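Local atomic coordinates of JSC1_58120g3 ([Leptolyngbya] sp. JSC-1, PDB entry 6XHH), a protein that probably senses far-red light as a cyanobacteriochrome, its GAF domain binding a verdin bilin chromophore in the far-red-absorbing dark state. Residues Gln85-Asp90 with Leu94-Trp99. Residues are numbered along the deposited sequence; the frame is centred on the assembly and turned at random.
With M1V (mesobiliverdin IX(alpha)), chain C.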
loop_
_atom_site.group_PDB
_atom_site.type_symbol
_atom_site.label_atom_id
_atom_site.label_comp_id
_atom_site.label_asym_id
_atom_site.label_seq_id
_atom_site.Cartn_x
_atom_site.Cartn_y
_atom_site.Cartn_z
ATOM N N GLN A 85 -11.341 1.071 2.105
ATOM C CA GLN A 85 -10.828 1.790 3.262
ATOM C C GLN A 85 -9.317 1.573 3.375
ATOM O O GLN A 85 -8.830 0.458 3.139
ATOM C CB GLN A 85 -11.527 1.320 4.534
ATOM C CG GLN A 85 -13.007 1.687 4.564
ATOM C CD GLN A 85 -13.537 1.830 5.982
ATOM O OE1 GLN A 85 -12.900 2.452 6.842
ATOM N NE2 GLN A 85 -14.706 1.249 6.237
ATOM N N PRO A 86 -8.544 2.609 3.692
ATOM C CA PRO A 86 -7.105 2.426 3.897
ATOM C C PRO A 86 -6.816 1.867 5.283
ATOM O O PRO A 86 -7.664 1.868 6.181
ATOM C CB PRO A 86 -6.547 3.844 3.764
ATOM C CG PRO A 86 -7.635 4.696 4.298
ATOM C CD PRO A 86 -8.942 4.013 3.885
ATOM N N PHE A 87 -5.577 1.408 5.446
ATOM C CA PHE A 87 -5.024 0.968 6.719
ATOM C C PHE A 87 -3.775 1.796 6.997
ATOM O O PHE A 87 -2.799 1.715 6.246
ATOM C CB PHE A 87 -4.704 -0.524 6.668
ATOM C CG PHE A 87 -4.352 -1.125 7.998
ATOM C CD1 PHE A 87 -5.277 -1.152 9.022
ATOM C CD2 PHE A 87 -3.101 -1.674 8.211
ATOM C CE1 PHE A 87 -4.965 -1.704 10.243
ATOM C CE2 PHE A 87 -2.789 -2.227 9.435
ATOM C CZ PHE A 87 -3.714 -2.253 10.448
ATOM N N VAL A 88 -3.805 2.583 8.068
ATOM C CA VAL A 88 -2.838 3.654 8.306
ATOM C C VAL A 88 -2.229 3.459 9.687
ATOM O O VAL A 88 -2.932 3.586 10.690
ATOM C CB VAL A 88 -3.488 5.038 8.206
ATOM C CG1 VAL A 88 -2.440 6.127 8.366
ATOM C CG2 VAL A 88 -4.266 5.180 6.882
ATOM N N VAL A 89 -0.936 3.149 9.745
ATOM C CA VAL A 89 -0.261 2.809 11.007
ATOM C C VAL A 89 1.064 3.564 11.097
ATOM O O VAL A 89 2.055 3.177 10.461
ATOM C CB VAL A 89 -0.042 1.301 11.134
ATOM C CG1 VAL A 89 0.671 0.980 12.456
ATOM C CG2 VAL A 89 -1.382 0.569 11.026
ATOM N N ASP A 90 1.101 4.633 11.902
ATOM C CA ASP A 90 2.351 5.364 12.104
ATOM C C ASP A 90 3.430 4.460 12.690
ATOM O O ASP A 90 4.594 4.521 12.289
ATOM C CB ASP A 90 2.145 6.545 13.049
ATOM C CG ASP A 90 1.337 7.661 12.442
ATOM O OD1 ASP A 90 0.813 7.478 11.328
ATOM O OD2 ASP A 90 1.265 8.735 13.076
ATOM N N LEU A 94 2.010 0.830 18.214
ATOM C CA LEU A 94 1.016 1.693 18.832
ATOM C C LEU A 94 -0.353 1.612 18.180
ATOM O O LEU A 94 -1.357 1.729 18.882
ATOM C CB LEU A 94 1.494 3.153 18.830
ATOM C CG LEU A 94 2.779 3.408 19.626
ATOM C CD1 LEU A 94 3.198 4.858 19.535
ATOM C CD2 LEU A 94 2.584 3.015 21.082
ATOM N N GLY A 95 -0.446 1.419 16.876
ATOM C CA GLY A 95 -1.701 1.014 16.278
ATOM C C GLY A 95 -2.170 1.954 15.183
ATOM O O GLY A 95 -1.494 2.905 14.803
ATOM N N GLU A 96 -3.360 1.654 14.679
ATOM C CA GLU A 96 -3.870 2.291 13.471
ATOM C C GLU A 96 -4.586 3.604 13.769
ATOM O O GLU A 96 -5.206 3.783 14.821
ATOM C CB GLU A 96 -4.816 1.353 12.722
ATOM C CG GLU A 96 -6.116 1.060 13.458
ATOM C CD GLU A 96 -7.217 0.534 12.533
ATOM O OE1 GLU A 96 -7.514 1.171 11.509
ATOM O OE2 GLU A 96 -7.778 -0.535 12.827
ATOM N N THR A 97 -4.472 4.532 12.818
ATOM C CA THR A 97 -5.253 5.759 12.805
ATOM C C THR A 97 -6.653 5.463 12.281
ATOM O O THR A 97 -6.803 4.891 11.196
ATOM C CB THR A 97 -4.572 6.794 11.905
ATOM O OG1 THR A 97 -3.244 7.046 12.381
ATOM C CG2 THR A 97 -5.369 8.090 11.891
ATOM N N ILE A 98 -7.680 5.853 13.038
ATOM C CA ILE A 98 -9.040 5.514 12.627
ATOM C C ILE A 98 -9.454 6.376 11.442
ATOM O O ILE A 98 -9.312 7.608 11.462
ATOM C CB ILE A 98 -10.023 5.651 13.799
ATOM C CG1 ILE A 98 -9.566 4.764 14.971
ATOM C CG2 ILE A 98 -11.401 5.222 13.345
ATOM C CD1 ILE A 98 -9.437 3.296 14.623
ATOM N N TRP A 99 -9.956 5.719 10.396
ATOM C CA TRP A 99 -10.378 6.348 9.148
ATOM C C TRP A 99 -11.882 6.168 9.004
ATOM O O TRP A 99 -12.364 5.033 8.886
ATOM C CB TRP A 99 -9.641 5.707 7.976
ATOM C CG TRP A 99 -9.985 6.210 6.604
ATOM C CD1 TRP A 99 -11.018 5.809 5.807
ATOM C CD2 TRP A 99 -9.247 7.174 5.866
ATOM N NE1 TRP A 99 -10.974 6.489 4.610
ATOM C CE2 TRP A 99 -9.896 7.335 4.623
ATOM C CE3 TRP A 99 -8.116 7.942 6.145
ATOM C CZ2 TRP A 99 -9.426 8.212 3.649
ATOM C CZ3 TRP A 99 -7.653 8.812 5.177
ATOM C CH2 TRP A 99 -8.313 8.947 3.949
HETATM O OA M1V C . 0.009 -12.726 8.858
HETATM C C1A M1V C . -0.786 -12.741 9.786
HETATM N NA M1V C . -1.742 -11.822 9.970
HETATM C C2A M1V C . -0.845 -13.716 10.802
HETATM C CMA M1V C . 0.069 -14.912 10.937
HETATM C C3A M1V C . -1.888 -13.379 11.660
HETATM C CAA M1V C . -2.324 -14.102 12.877
HETATM C CBA M1V C . -3.764 -14.608 12.767
HETATM C C4A M1V C . -2.476 -12.132 11.119
HETATM C CHA M1V C . -3.545 -11.479 11.669
HETATM C C1B M1V C . -4.238 -10.258 11.247
HETATM C C2B M1V C . -5.301 -9.710 12.010
HETATM C CMB M1V C . -5.832 -10.263 13.311
HETATM C C3B M1V C . -5.736 -8.593 11.363
HETATM C CAB M1V C . -6.855 -7.669 11.811
HETATM C CBB M1V C . -6.270 -6.347 12.336
HETATM C CGB M1V C . -5.531 -6.572 13.638
HETATM O O2B M1V C . -6.168 -6.887 14.671
HETATM O O1B M1V C . -4.288 -6.449 13.712
HETATM N NB M1V C . -4.051 -9.488 10.163
HETATM C C4B M1V C . -4.936 -8.469 10.188
HETATM C CHB M1V C . -5.129 -7.420 9.276
HETATM C C1C M1V C . -4.367 -6.972 8.186
HETATM C C2C M1V C . -4.568 -5.717 7.596
HETATM C CAC M1V C . -5.656 -4.741 7.991
HETATM C CBC M1V C . -6.908 -5.276 7.242
HETATM C CGC M1V C . -8.249 -4.789 7.773
HETATM O O2C M1V C . -8.305 -3.983 8.729
HETATM O O1C M1V C . -9.325 -5.197 7.268
HETATM C C3C M1V C . -3.650 -5.602 6.554
HETATM C CMC M1V C . -3.520 -4.407 5.652
HETATM N NC M1V C . -3.328 -7.601 7.537
HETATM C C4C M1V C . -2.873 -6.779 6.537
HETATM C CHC M1V C . -1.812 -7.223 5.696
HETATM C C1D M1V C . -1.066 -6.545 4.763
HETATM C C2D M1V C . -0.655 -7.056 3.501
HETATM C CMD M1V C . -1.015 -8.411 2.942
HETATM N ND M1V C . -0.520 -5.278 4.912
HETATM C C4D M1V C . 0.173 -4.981 3.792
HETATM O OD M1V C . 0.772 -3.917 3.633
HETATM C C3D M1V C . 0.091 -6.094 2.894
HETATM C CAD M1V C . 0.699 -6.184 1.517
HETATM C CBD M1V C . 2.187 -6.425 1.643
HETATM O O HOH W 1 -6.314 2.841 9.465
HETATM O O HOH W 2 -1.310 5.422 13.352
HETATM O O HOH W 3 -1.620 8.873 11.101
#
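The CG-CD edge of Pro86 stands over one face of the Trp99 indole, the side chains crossing at about a right angle; CD lies 3.3 Å from the centroid of the five-membered ring, nearly on its normal, a CH-pi contact, while CG sits 3.3 Å from Trp99 CD2. With Trp99 CG turned opposite its own backbone N (chi1 178°), the indole presents this face to Pro86; Val160 of helix 157-178 touches both. Replacing Trp99 by an alanine would probably strip Pro86 of its CH-pi partner and open a gap toward that helix. Phe87 works in two directions: M1V CAC stands over the centre of one ring face, and Phe87 CE1 approaches Glu96 CD at 3.9 Å. The Glu96 carboxylate is salt-bridged to Arg80, which also hydrogen-bonds the bilin. At Val88 one direct hydrogen bond joins the segments, Thr97 N to Val88 O (2.8 Å, 161° at the hydrogen), and Glu96 CA adds a CH...O contact to the same oxygen. A water accepts from Val88 N and donates to Glu96 OE1 and Thr97 O. Val89 CG2 packs against Glu96 CB at 3.9 Å. Beside Asp90, one water links its N to Gly95 O and Thr97 OG1; another bridges OD1 and Thr97 OG1, while His154 holds OD2. Running roughly antiparallel (142°), 94-99 thus flanks the outermost strand, 87-89, of the antiparallel GAF sheet without regularly extending it, and Phe87 lines the bilin pocket of this phytochrome-superfamily domain.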